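Local coordinates for Lmo2445 protein (PDB 5HZL) that is of unknown function but is a secreted, calcium-binding, internalin-like leucine-rich-repeat protein that may, as in other internalins, mediate protein-protein contacts, at residues D44-T47 with Q48-D52. Sequence-based numbering, arbitrary orientation.
With CA (calcium ion), chain C.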
# COMPACT_ATOMS: atom_id res chain seq x y z
N ASP A 44 22.24 30.42 -2.32
CA ASP A 44 23.41 30.22 -1.49
C ASP A 44 24.07 28.92 -1.88
O ASP A 44 23.42 27.95 -2.25
CB ASP A 44 23.04 30.25 0.01
CG ASP A 44 22.58 31.64 0.49
OD1 ASP A 44 22.84 32.68 -0.16
OD2 ASP A 44 21.96 31.73 1.56
N THR A 45 25.39 28.90 -1.78
CA THR A 45 26.18 27.75 -2.13
C THR A 45 26.28 26.76 -0.98
O THR A 45 26.43 27.15 0.18
CB THR A 45 27.59 28.21 -2.56
OG1 THR A 45 27.46 29.05 -3.70
CG2 THR A 45 28.48 27.04 -2.91
N ILE A 46 26.18 25.48 -1.32
CA ILE A 46 26.30 24.39 -0.36
C ILE A 46 27.43 23.47 -0.79
O ILE A 46 27.75 23.34 -1.98
CB ILE A 46 25.01 23.57 -0.20
CG1 ILE A 46 24.53 23.01 -1.56
CG2 ILE A 46 23.95 24.45 0.45
CD1 ILE A 46 23.36 22.06 -1.46
N THR A 47 28.01 22.81 0.21
CA THR A 47 29.12 21.90 0.03
C THR A 47 28.65 20.52 0.36
O THR A 47 27.57 20.35 0.92
CB THR A 47 30.27 22.26 0.99
OG1 THR A 47 29.82 22.16 2.34
CG2 THR A 47 30.78 23.70 0.73
N GLN A 48 29.47 19.52 0.03
CA GLN A 48 29.14 18.14 0.36
C GLN A 48 29.11 18.03 1.90
O GLN A 48 28.33 17.25 2.43
CB GLN A 48 30.10 17.14 -0.28
CG GLN A 48 29.78 15.68 0.04
CD GLN A 48 28.41 15.23 -0.45
OE1 GLN A 48 28.08 15.36 -1.63
NE2 GLN A 48 27.62 14.67 0.46
N ALA A 49 29.94 18.82 2.59
CA ALA A 49 29.97 18.87 4.06
C ALA A 49 28.65 19.38 4.64
O ALA A 49 28.26 18.95 5.72
CB ALA A 49 31.12 19.73 4.54
N ASP A 50 27.98 20.30 3.93
CA ASP A 50 26.67 20.81 4.37
C ASP A 50 25.61 19.70 4.23
O ASP A 50 24.82 19.48 5.16
CB ASP A 50 26.22 22.07 3.59
CG ASP A 50 27.01 23.33 3.96
OD1 ASP A 50 27.27 23.56 5.16
OD2 ASP A 50 27.31 24.15 3.05
N LEU A 51 25.60 19.00 3.10
CA LEU A 51 24.64 17.91 2.92
C LEU A 51 24.86 16.79 3.95
O LEU A 51 23.90 16.11 4.35
CB LEU A 51 24.67 17.33 1.50
CG LEU A 51 24.30 18.25 0.33
CD1 LEU A 51 24.24 17.43 -0.96
CD2 LEU A 51 22.96 18.91 0.58
N ASP A 52 26.10 16.60 4.39
CA ASP A 52 26.42 15.57 5.39
C ASP A 52 25.88 15.86 6.81
O ASP A 52 25.80 14.94 7.64
CB ASP A 52 27.92 15.24 5.37
CG ASP A 52 28.35 14.50 4.09
OD1 ASP A 52 27.46 14.12 3.27
OD2 ASP A 52 29.57 14.27 3.89
CA CA C . 22.83 34.00 1.94
O HOH W 1 21.56 35.67 0.68
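Thr47 and Asp50 form a capping box at the start of helix 48-51, in the N-terminal region, probably the EF-hand-like cap domain of internalins. Asp50 N donates to Thr47 OG1 at 3.1 Å, and in return Thr47 N gives its hydrogen to Asp50 OD2 at 3.2 Å, meeting that oxygen on its anti side, 28° out of the carboxylate plane. Threonine suits the N-cap because its short side chain holds the hydroxyl close to the backbone: chi1 of 61° places OG1 between the backbone N and the carbonyl carbon, facing Asp50 N. Aspartate suits the third helical position, where its carboxylate reaches back to the N-cap amide and its negative charge probably interacts favourably with the helix dipole. A weak bond from Thr47 OG1 to Asp50 OD2 also joins the two side chains, while Leu51 N donates to Thr47 O in the first helical bond.

Beside the box, Ile46 CD1 packs 3.8 Å from Leu51 CD2, an apolar contact between two buried side chains where the strand turns into the helix. Ile46 also touches Leu37, and its backbone pairs with Ala18 of the neighbouring antiparallel strand. Further along, Gln48 NE2 donates to Asp52 OD1, which also bonds Thr78 OG1, in the segment leading to strand 82-84. At the other end, Asp44 binds calcium together with Asp40, its OD1 and OD2 each 2.5 Å from the metal.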